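Local coordinates for protein beta-lactamase (Sebaldella termitidis, PDB 6N1N) that probably hydrolyses beta-lactam antibiotics as a class D enzyme, turning a beta-lactam and water into a substituted beta-amino acid, at residues Glu40-Ile45 against Ala217-Asn222; Val25-Tyr30 against Ile34-Asn39; Met74-Ile79 against Asn85-Leu90. All coordinates share one frame; numbering follows the deposited sequence. Where two conformers were deposited one is given.

Contact 1: residues Glu40-Ile45 against Ala217-Asn222; sequences EEDSKI and AVRIIN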
loop_
_atom_site.group_PDB
_atom_site.type_symbol
_atom_site.label_atom_id
_atom_site.label_comp_id
_atom_site.label_asym_id
_atom_site.label_seq_id
_atom_site.Cartn_x
_atom_site.Cartn_y
_atom_site.Cartn_z
ATOM N N GLU A 40 -14.917 3.191 -11.911
ATOM C CA GLU A 40 -15.484 2.597 -10.712
ATOM C C GLU A 40 -15.482 1.069 -10.746
ATOM O O GLU A 40 -15.296 0.432 -9.702
ATOM C CB GLU A 40 -16.908 3.130 -10.498
ATOM C CG GLU A 40 -17.600 2.472 -9.332
ATOM C CD GLU A 40 -18.865 3.191 -8.929
ATOM O OE1 GLU A 40 -19.275 4.117 -9.662
ATOM O OE2 GLU A 40 -19.433 2.823 -7.878
ATOM N N GLU A 41 -15.672 0.449 -11.917
ATOM C CA GLU A 41 -15.728 -1.010 -11.912
ATOM C C GLU A 41 -14.359 -1.622 -11.620
ATOM O O GLU A 41 -14.288 -2.671 -10.970
ATOM C CB GLU A 41 -16.298 -1.522 -13.235
ATOM C CG GLU A 41 -17.741 -1.040 -13.514
ATOM C CD GLU A 41 -18.670 -1.095 -12.290
ATOM O OE1 GLU A 41 -18.585 -2.060 -11.500
ATOM O OE2 GLU A 41 -19.488 -0.163 -12.120
ATOM N N ASP A 42 -13.270 -0.986 -12.064
ATOM C CA ASP A 42 -11.938 -1.512 -11.768
ATOM C C ASP A 42 -11.646 -1.475 -10.274
ATOM O O ASP A 42 -10.888 -2.305 -9.765
ATOM C CB ASP A 42 -10.869 -0.712 -12.520
ATOM C CG ASP A 42 -9.505 -1.327 -12.410
ATOM O OD1 ASP A 42 -9.343 -2.468 -12.915
ATOM O OD2 ASP A 42 -8.589 -0.698 -11.811
ATOM N N SER A 43 -12.238 -0.520 -9.561
ATOM C CA SER A 43 -11.992 -0.345 -8.136
ATOM C C SER A 43 -12.498 -1.515 -7.299
ATOM O O SER A 43 -12.122 -1.617 -6.120
ATOM C CB SER A 43 -12.654 0.957 -7.667
ATOM O OG SER A 43 -12.190 2.052 -8.449
ATOM N N LYS A 44 -13.335 -2.384 -7.872
ATOM C CA LYS A 44 -13.881 -3.548 -7.173
ATOM C C LYS A 44 -13.088 -4.826 -7.447
ATOM O O LYS A 44 -13.370 -5.864 -6.834
ATOM C CB LYS A 44 -15.338 -3.832 -7.591
ATOM C CG LYS A 44 -16.201 -2.625 -7.921
ATOM C CD LYS A 44 -16.679 -1.867 -6.716
ATOM C CE LYS A 44 -17.504 -0.667 -7.187
ATOM N NZ LYS A 44 -18.059 0.161 -6.090
ATOM N N ILE A 45 -12.134 -4.787 -8.348
ATOM C CA ILE A 45 -11.414 -5.985 -8.774
ATOM C C ILE A 45 -10.212 -6.242 -7.867
ATOM O O ILE A 45 -9.344 -5.376 -7.697
ATOM C CB ILE A 45 -10.987 -5.847 -10.243
ATOM C CG1 ILE A 45 -12.226 -5.738 -11.153
ATOM C CG2 ILE A 45 -10.136 -7.014 -10.665
ATOM C CD1 ILE A 45 -11.896 -5.380 -12.581
ATOM N N ALA A 217 -5.825 4.829 -3.857
ATOM C CA ALA A 217 -5.294 3.560 -4.330
ATOM C C ALA A 217 -5.195 3.677 -5.843
ATOM O O ALA A 217 -6.206 3.748 -6.534
ATOM C CB ALA A 217 -6.172 2.373 -3.918
ATOM N N VAL A 218 -3.970 3.780 -6.320
ATOM C CA VAL A 218 -3.657 3.799 -7.734
ATOM C C VAL A 218 -3.199 2.398 -8.094
ATOM O O VAL A 218 -2.392 1.792 -7.377
ATOM C CB VAL A 218 -2.559 4.835 -8.036
ATOM C CG1 VAL A 218 -1.987 4.623 -9.437
ATOM C CG2 VAL A 218 -3.080 6.223 -7.882
ATOM N N ARG A 219 -3.739 1.852 -9.167
ATOM C CA ARG A 219 -3.321 0.523 -9.583
ATOM C C ARG A 219 -3.263 0.494 -11.096
ATOM O O ARG A 219 -4.299 0.488 -11.780
ATOM C CB ARG A 219 -4.231 -0.565 -9.042
ATOM C CG ARG A 219 -3.635 -1.926 -9.291
ATOM C CD ARG A 219 -4.492 -3.045 -8.776
ATOM N NE ARG A 219 -5.827 -3.077 -9.364
ATOM C CZ ARG A 219 -6.841 -3.782 -8.864
ATOM N NH1 ARG A 219 -6.694 -4.529 -7.754
ATOM N NH2 ARG A 219 -8.015 -3.727 -9.474
ATOM N N ILE A 220 -2.048 0.426 -11.593
ATOM C CA ILE A 220 -1.749 0.427 -13.009
ATOM C C ILE A 220 -1.707 -1.005 -13.491
ATOM O O ILE A 220 -1.104 -1.874 -12.841
ATOM C CB ILE A 220 -0.400 1.122 -13.261
ATOM C CG1 ILE A 220 -0.515 2.593 -12.850
ATOM C CG2 ILE A 220 0.065 0.950 -14.706
ATOM C CD1 ILE A 220 0.819 3.272 -12.718
ATOM N N ILE A 221 -2.354 -1.254 -14.623
ATOM C CA ILE A 221 -2.262 -2.524 -15.323
ATOM C C ILE A 221 -1.478 -2.262 -16.596
ATOM O O ILE A 221 -1.813 -1.356 -17.361
ATOM C CB ILE A 221 -3.644 -3.112 -15.648
ATOM C CG1 ILE A 221 -4.503 -3.210 -14.392
ATOM C CG2 ILE A 221 -3.485 -4.461 -16.352
ATOM C CD1 ILE A 221 -3.921 -4.094 -13.312
ATOM N N ASN A 222 -0.427 -3.030 -16.804
ATOM C CA ASN A 222 0.454 -2.813 -17.932
ATOM C C ASN A 222 0.784 -4.158 -18.539
ATOM O O ASN A 222 1.294 -5.041 -17.846
ATOM C CB ASN A 222 1.729 -2.106 -17.501
ATOM C CG ASN A 222 2.729 -2.040 -18.598
ATOM O OD1 ASN A 222 2.396 -1.660 -19.738
ATOM N ND2 ASN A 222 3.961 -2.423 -18.295
HETATM O O HOH W 1 -6.183 -1.669 -11.682
#
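The guanidinium of Arg219 meets the loop 40-45 at its edge: Ile45 O lies almost exactly in its plane between the two terminal nitrogens, and a water sits in the same plane beside NE. Asp42 O approaches that plane obliquely, without the angle needed for a hydrogen bond. The case illustrates how a long side chain can tie a loop to a beta-sheet, here the mixed, largely antiparallel sheet of the penicillin-binding transpeptidase fold, in which strand 212-222 is an inner strand. Arg219 leaves the strand fully extended through CD and then turns at chi3 (59°), which swings the flat end toward the loop. Both terminal nitrogens grip one acceptor end-on: NH1 to Ile45 O is 2.8 Å, and NH2 to Ile45 O is also 2.8 Å. The N-H directions are bent by this sharing, at 142° and 143°, and both donors reach the oxygen from the same face of the carbonyl plane. The loop holds its own shape nearby, since Ile45 N bonds to Asp42 O at 3.1 Å. Charge contributes less directly. Asp42 OD2 and Arg219 NH2 form a long salt bridge of 3.9 Å, with the carboxylate and guanidinium planes nearly perpendicular, and Asp42 OD2 also bonds to Ser24 OG on the adjoining strand. Pro147 of helix 147-159 and Ile200 and Trp202 of strand 198-209 pack against the arginine. The water completes the link, accepting from Arg219 NE while donating to Arg219 O and, at 2.6 Å, to Asp42 OD2.

Contact 2: residues Val25-Tyr30 against Ile34-Asn39; sequences VTIYDY and IWIYSN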
loop_
_atom_site.group_PDB
_atom_site.type_symbol
_atom_site.label_atom_id
_atom_site.label_comp_id
_atom_site.label_asym_id
_atom_site.label_seq_id
_atom_site.Cartn_x
_atom_site.Cartn_y
_atom_site.Cartn_z
ATOM N N VAL A 25 -7.337 5.026 -10.792
ATOM C CA VAL A 25 -7.076 5.762 -9.570
ATOM C C VAL A 25 -8.403 5.920 -8.843
ATOM O O VAL A 25 -9.414 6.269 -9.460
ATOM C CB VAL A 25 -6.444 7.131 -9.853
ATOM C CG1 VAL A 25 -7.270 7.911 -10.821
ATOM C CG2 VAL A 25 -6.283 7.930 -8.558
ATOM N N THR A 26 -8.396 5.605 -7.559
ATOM C CA THR A 26 -9.540 5.751 -6.665
ATOM C C THR A 26 -9.090 6.601 -5.487
ATOM O O THR A 26 -8.045 6.336 -4.892
ATOM C CB THR A 26 -10.037 4.369 -6.179
ATOM O OG1 THR A 26 -10.352 3.561 -7.316
ATOM C CG2 THR A 26 -11.264 4.489 -5.283
ATOM N N ILE A 27 -9.895 7.615 -5.129
ATOM C CA ILE A 27 -9.595 8.512 -4.033
ATOM C C ILE A 27 -10.848 8.673 -3.185
ATOM O O ILE A 27 -11.967 8.711 -3.710
ATOM C CB ILE A 27 -9.094 9.866 -4.575
ATOM C CG1 ILE A 27 -7.726 9.711 -5.243
ATOM C CG2 ILE A 27 -9.004 10.915 -3.464
ATOM C CD1 ILE A 27 -7.365 10.855 -6.145
ATOM N N TYR A 28 -10.659 8.745 -1.870
ATOM C CA TYR A 28 -11.737 9.040 -0.931
ATOM C C TYR A 28 -11.390 10.303 -0.161
ATOM O O TYR A 28 -10.381 10.349 0.550
ATOM C CB TYR A 28 -11.965 7.884 0.028
ATOM C CG TYR A 28 -13.100 8.119 1.013
ATOM C CD1 TYR A 28 -14.412 8.081 0.595
ATOM C CD2 TYR A 28 -12.838 8.356 2.338
ATOM C CE1 TYR A 28 -15.449 8.287 1.486
ATOM C CE2 TYR A 28 -13.859 8.547 3.248
ATOM C CZ TYR A 28 -15.165 8.511 2.822
ATOM O OH TYR A 28 -16.208 8.709 3.710
ATOM N N ASP A 29 -12.232 11.315 -0.327
ATOM C CA ASP A 29 -12.203 12.568 0.412
ATOM C C ASP A 29 -12.886 12.333 1.758
ATOM O O ASP A 29 -14.092 12.114 1.820
ATOM C CB ASP A 29 -12.880 13.623 -0.463
ATOM C CG ASP A 29 -13.083 14.960 0.228
ATOM O OD1 ASP A 29 -13.092 15.008 1.460
ATOM O OD2 ASP A 29 -13.283 15.967 -0.493
ATOM N N TYR A 30 -12.103 12.374 2.834
ATOM C CA TYR A 30 -12.566 11.952 4.153
ATOM C C TYR A 30 -13.557 12.935 4.765
ATOM O O TYR A 30 -14.626 12.535 5.256
ATOM C CB TYR A 30 -11.336 11.776 5.056
ATOM C CG TYR A 30 -11.645 11.323 6.454
ATOM C CD1 TYR A 30 -11.907 9.992 6.732
ATOM C CD2 TYR A 30 -11.648 12.221 7.497
ATOM C CE1 TYR A 30 -12.189 9.575 8.035
ATOM C CE2 TYR A 30 -11.914 11.807 8.795
ATOM C CZ TYR A 30 -12.180 10.494 9.051
ATOM O OH TYR A 30 -12.463 10.117 10.331
ATOM N N ILE A 34 -16.526 11.706 -0.068
ATOM C CA ILE A 34 -16.699 11.623 -1.515
ATOM C C ILE A 34 -15.734 10.598 -2.095
ATOM O O ILE A 34 -14.517 10.691 -1.890
ATOM C CB ILE A 34 -16.501 12.998 -2.187
ATOM C CG1 ILE A 34 -17.569 13.977 -1.687
ATOM C CG2 ILE A 34 -16.560 12.866 -3.691
ATOM C CD1 ILE A 34 -17.337 15.392 -2.143
ATOM N N TRP A 35 -16.295 9.637 -2.850
ATOM C CA TRP A 35 -15.510 8.700 -3.644
ATOM C C TRP A 35 -15.291 9.268 -5.042
ATOM O O TRP A 35 -16.248 9.663 -5.718
ATOM C CB TRP A 35 -16.220 7.343 -3.747
ATOM C CG TRP A 35 -16.168 6.530 -2.492
ATOM C CD1 TRP A 35 -17.082 6.542 -1.479
ATOM C CD2 TRP A 35 -15.152 5.593 -2.101
ATOM N NE1 TRP A 35 -16.710 5.675 -0.487
ATOM C CE2 TRP A 35 -15.523 5.089 -0.831
ATOM C CE3 TRP A 35 -13.976 5.127 -2.693
ATOM C CZ2 TRP A 35 -14.775 4.129 -0.170
ATOM C CZ3 TRP A 35 -13.229 4.190 -2.025
ATOM C CH2 TRP A 35 -13.626 3.691 -0.778
ATOM N N ILE A 36 -14.033 9.283 -5.473
ATOM C CA ILE A 36 -13.630 9.736 -6.802
ATOM C C ILE A 36 -13.033 8.550 -7.550
ATOM O O ILE A 36 -12.024 7.979 -7.101
ATOM C CB ILE A 36 -12.597 10.864 -6.716
ATOM C CG1 ILE A 36 -13.126 12.038 -5.901
ATOM C CG2 ILE A 36 -12.219 11.354 -8.090
ATOM C CD1 ILE A 36 -12.026 12.840 -5.256
ATOM N N TYR A 37 -13.613 8.218 -8.708
ATOM C CA TYR A 37 -13.154 7.094 -9.506
ATOM C C TYR A 37 -12.744 7.524 -10.908
ATOM O O TYR A 37 -13.477 8.259 -11.571
ATOM C CB TYR A 37 -14.226 6.031 -9.685
ATOM C CG TYR A 37 -14.828 5.460 -8.435
ATOM C CD1 TYR A 37 -14.171 4.467 -7.739
ATOM C CD2 TYR A 37 -16.090 5.866 -7.995
ATOM C CE1 TYR A 37 -14.734 3.911 -6.609
ATOM C CE2 TYR A 37 -16.660 5.314 -6.862
ATOM C CZ TYR A 37 -15.967 4.338 -6.181
ATOM O OH TYR A 37 -16.529 3.757 -5.072
ATOM N N SER A 38 -11.598 7.028 -11.391
ATOM C CA SER A 38 -11.370 7.091 -12.835
ATOM C C SER A 38 -12.111 5.966 -13.543
ATOM O O SER A 38 -12.504 6.107 -14.707
ATOM C CB SER A 38 -9.876 7.040 -13.170
ATOM O OG SER A 38 -9.255 5.805 -12.824
ATOM N N ASN A 39 -12.332 4.850 -12.842
ATOM C CA ASN A 39 -13.085 3.736 -13.408
ATOM C C ASN A 39 -13.649 2.937 -12.234
ATOM O O ASN A 39 -12.938 2.124 -11.628
ATOM C CB ASN A 39 -12.230 2.863 -14.297
ATOM C CG ASN A 39 -13.053 1.788 -14.983
ATOM O OD1 ASN A 39 -13.406 0.785 -14.371
ATOM N ND2 ASN A 39 -13.380 2.010 -16.245
HETATM O O HOH W 2 -11.399 4.033 -10.116
#
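Val25 O is gripped twice, by Ser38 N at 3.0 Å and by a water that donates to it at 3.1 Å and accepts from Asn39 N. Val25 and Ser38 form a second bond, Val25 N to Ser38 OG at 2.9 Å. The serine hydroxyl can stand in for a backbone carbonyl here because chi1 of 65° places OG between its own backbone N and carbonyl carbon, facing strand 22-29. This is the open end of the antiparallel hairpin of strands 22-29 and 34-37, away from its turn, and it shows how a side chain can prolong strand pairing where the backbone turns away. Further along, Ile27 and Ile36 make a hydrogen-bonded pair (Ile36 N to Ile27 O, 2.8 Å), as do Asp29 and Ile34, the latter nearer the turn. Their side chains share one face of the sheet, where Ile27 CG2 meets Ile36 CD1 at 4.0 Å. Thr26, Tyr28, Trp35 and Tyr37 occupy the other face. There the Trp35 indole is covered on both sides: Tyr28 CD1 lies over one face, 3.5 Å from Trp35 CE2, and Tyr37 OH lies above the opposite face, toward the rim. Thr26 CG2 fills in at the indole edge, 3.8 Å from Trp35 CE3. The Tyr28 and Trp35 planes stand at 49°, an oblique pairing. Ile151 of helix 147-159 packs on Thr26, Tyr28 and Trp35, whereas Leu12 of helix 11-18 touches Val25, Ser38 and Ile36, the last on the face shared with Ile27; strand 212-222 flanks strand 22-29, and strand 4-5 lies beyond strand 34-37.

Contact 3: residues Met74-Ile79 against Asn85-Leu90; sequences MEWDGI and NWNKDL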
loop_
_atom_site.group_PDB
_atom_site.type_symbol
_atom_site.label_atom_id
_atom_site.label_comp_id
_atom_site.label_asym_id
_atom_site.label_seq_id
_atom_site.Cartn_x
_atom_site.Cartn_y
_atom_site.Cartn_z
HETATM N N MSE A 74 16.911 -6.320 12.580
HETATM C CA MSE A 74 16.878 -7.745 12.315
HETATM C C MSE A 74 18.190 -8.113 11.614
HETATM O O MSE A 74 18.708 -7.329 10.826
HETATM C CB MSE A 74 15.663 -8.061 11.465
HETATM C CG MSE A 74 14.993 -9.315 11.809
HETATM SE SE MSE A 74 13.689 -9.625 10.413
HETATM C CE MSE A 74 12.138 -8.919 11.363
ATOM N N GLU A 75 18.736 -9.302 11.903
ATOM C CA GLU A 75 20.049 -9.688 11.407
ATOM C C GLU A 75 19.983 -10.161 9.956
ATOM O O GLU A 75 19.199 -11.057 9.614
ATOM C CB GLU A 75 20.646 -10.790 12.286
ATOM C CG GLU A 75 22.012 -11.289 11.806
ATOM C CD GLU A 75 22.559 -12.440 12.640
ATOM O OE1 GLU A 75 21.783 -13.358 12.988
ATOM O OE2 GLU A 75 23.771 -12.418 12.945
ATOM N N TRP A 76 20.823 -9.559 9.123
ATOM C CA TRP A 76 20.964 -9.934 7.719
ATOM C C TRP A 76 21.740 -11.237 7.615
ATOM O O TRP A 76 22.712 -11.449 8.338
ATOM C CB TRP A 76 21.688 -8.804 6.983
ATOM C CG TRP A 76 22.151 -9.091 5.583
ATOM C CD1 TRP A 76 21.402 -9.558 4.542
ATOM C CD2 TRP A 76 23.468 -8.876 5.064
ATOM N NE1 TRP A 76 22.182 -9.668 3.411
ATOM C CE2 TRP A 76 23.450 -9.252 3.708
ATOM C CE3 TRP A 76 24.661 -8.413 5.619
ATOM C CZ2 TRP A 76 24.580 -9.172 2.900
ATOM C CZ3 TRP A 76 25.775 -8.342 4.823
ATOM C CH2 TRP A 76 25.730 -8.722 3.478
ATOM N N ASP A 77 21.288 -12.129 6.730
ATOM C CA ASP A 77 21.955 -13.423 6.579
ATOM C C ASP A 77 23.261 -13.342 5.803
ATOM O O ASP A 77 23.870 -14.386 5.557
ATOM C CB ASP A 77 21.009 -14.434 5.926
ATOM C CG ASP A 77 20.429 -13.948 4.614
ATOM O OD1 ASP A 77 21.011 -12.998 4.030
ATOM O OD2 ASP A 77 19.386 -14.499 4.184
ATOM N N GLY A 78 23.732 -12.157 5.439
ATOM C CA GLY A 78 24.967 -12.034 4.694
ATOM C C GLY A 78 24.903 -12.402 3.221
ATOM O O GLY A 78 25.937 -12.332 2.547
ATOM N N ILE A 79 23.739 -12.784 2.702
ATOM C CA ILE A 79 23.572 -13.101 1.284
ATOM C C ILE A 79 23.421 -11.801 0.504
ATOM O O ILE A 79 22.523 -11.003 0.783
ATOM C CB ILE A 79 22.351 -14.011 1.076
ATOM C CG1 ILE A 79 22.504 -15.287 1.912
ATOM C CG2 ILE A 79 22.121 -14.310 -0.420
ATOM C CD1 ILE A 79 21.323 -16.191 1.865
ATOM N N ASN A 85 20.965 -1.564 -0.679
ATOM C CA ASN A 85 20.431 -1.157 0.614
ATOM C C ASN A 85 19.851 -2.340 1.403
ATOM O O ASN A 85 19.608 -2.201 2.606
ATOM C CB ASN A 85 19.337 -0.103 0.444
ATOM C CG ASN A 85 19.881 1.310 0.287
ATOM O OD1 ASN A 85 20.969 1.621 0.733
ATOM N ND2 ASN A 85 19.109 2.159 -0.363
ATOM N N TRP A 86 19.584 -3.474 0.746
ATOM C CA TRP A 86 19.091 -4.658 1.450
ATOM C C TRP A 86 20.198 -5.437 2.136
ATOM O O TRP A 86 19.910 -6.310 2.949
ATOM C CB TRP A 86 18.395 -5.634 0.492
ATOM C CG TRP A 86 17.122 -5.140 -0.128
ATOM C CD1 TRP A 86 16.425 -4.013 0.208
ATOM C CD2 TRP A 86 16.406 -5.747 -1.204
ATOM N NE1 TRP A 86 15.320 -3.894 -0.591
ATOM C CE2 TRP A 86 15.280 -4.947 -1.462
ATOM C CE3 TRP A 86 16.617 -6.902 -1.986
ATOM C CZ2 TRP A 86 14.364 -5.245 -2.469
ATOM C CZ3 TRP A 86 15.693 -7.198 -2.977
ATOM C CH2 TRP A 86 14.586 -6.382 -3.209
ATOM N N ASN A 87 21.453 -5.176 1.784
ATOM C CA ASN A 87 22.562 -6.054 2.147
ATOM C C ASN A 87 23.236 -5.589 3.440
ATOM O O ASN A 87 24.450 -5.343 3.507
ATOM C CB ASN A 87 23.553 -6.115 0.989
ATOM C CG ASN A 87 22.982 -6.799 -0.244
ATOM O OD1 ASN A 87 22.148 -7.702 -0.137
ATOM N ND2 ASN A 87 23.431 -6.381 -1.417
ATOM N N LYS A 88 22.423 -5.503 4.492
ATOM C CA LYS A 88 22.852 -5.081 5.820
ATOM C C LYS A 88 21.726 -5.387 6.797
ATOM O O LYS A 88 20.592 -5.631 6.387
ATOM C CB LYS A 88 23.178 -3.593 5.856
ATOM C CG LYS A 88 22.033 -2.715 5.431
ATOM C CD LYS A 88 22.444 -1.251 5.341
ATOM C CE LYS A 88 21.381 -0.426 4.624
ATOM N NZ LYS A 88 21.519 1.044 4.858
ATOM N N ASP A 89 22.054 -5.373 8.093
ATOM C CA ASP A 89 21.005 -5.467 9.101
ATOM C C ASP A 89 20.034 -4.311 8.880
ATOM O O ASP A 89 20.443 -3.191 8.546
ATOM C CB ASP A 89 21.586 -5.409 10.514
ATOM C CG ASP A 89 22.437 -6.624 10.867
ATOM O OD1 ASP A 89 22.435 -7.646 10.128
ATOM O OD2 ASP A 89 23.121 -6.547 11.910
ATOM N N LEU A 90 18.738 -4.583 9.045
ATOM C CA LEU A 90 17.712 -3.579 8.828
ATOM C C LEU A 90 16.717 -3.578 9.971
ATOM O O LEU A 90 16.349 -4.634 10.489
ATOM C CB LEU A 90 16.939 -3.823 7.512
ATOM C CG LEU A 90 17.694 -3.798 6.195
ATOM C CD1 LEU A 90 16.821 -4.266 5.033
ATOM C CD2 LEU A 90 18.214 -2.394 5.890
HETATM O O HOH W 3 24.336 -9.549 9.577
#
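Trp76 directs its indole across to the backbone of Asn87 and Lys88 with CG anti to its own N (chi1 169°), while Asp89, its CG beside the backbone N at chi1 -67°, swings a carboxylate back to the Trp76 amide. The resulting bond, Trp76 N to Asp89 OD1, is 2.7 Å long and nearly straight at 175°, meeting the oxygen on its anti side but tilted out of the carboxylate plane. A water donates to Asp89 OD1 and to Trp76 O, bridging the two residues again. This is a worked example of an irregular loop whose two limbs pack about one aromatic ring. On one face of the indole, the peptide between Asn87 and Lys88 is laid down, and Asn87 CA makes a CH-pi contact 4.0 Å from the centroid of the five-membered ring; Asn87 is the centre of an inverse gamma turn. On the opposite face lies Gly78 CA, so the ring is sandwiched between backbones. Its edge is used too: Trp76 NE1 donates to Ile79 O at 3.0 Å. Gly78 is held over its face by an Asx turn, in which Asp77 OD1 accepts from Ile79 N. At the other end a single antiparallel bridge joins the segments, with Met74 N to Leu90 O at 2.7 Å and Leu90 N to Met74 O at 3.3 Å. The side chain of Trp86 is about 7 Å from that of Ser51, predicted to form the acyl-ester intermediate. Met74, present as selenomethionine, packs on Phe103 and Lys106 of helix 101-108, and Leu90 rests against Trp102 of that helix and Tyr98 of helix 92-98.

In the fold
Contacts 1 and 2 serve the same sheet and meet directly: Thr26 O probably accepts from Ala217 N, joining strands 22-29 and 212-222, and Val25 packs on Val218. Contact 3 stands apart, about 34 Å from contact 1 and 39 Å from contact 2 between centres, across the chain's centre in a loop before helix 92-98. Chemistry follows place. Contact 2, half its touching residues buried and none exposed, relies on regular strand bonding with side chains packed on both faces; contact 1, partly buried, anchors a partly exposed loop to a buried arginine; contact 3, with exposed residues such as Glu75 and Asp89, combines a single backbone bridge with indole packing and a carboxylate-amide bond.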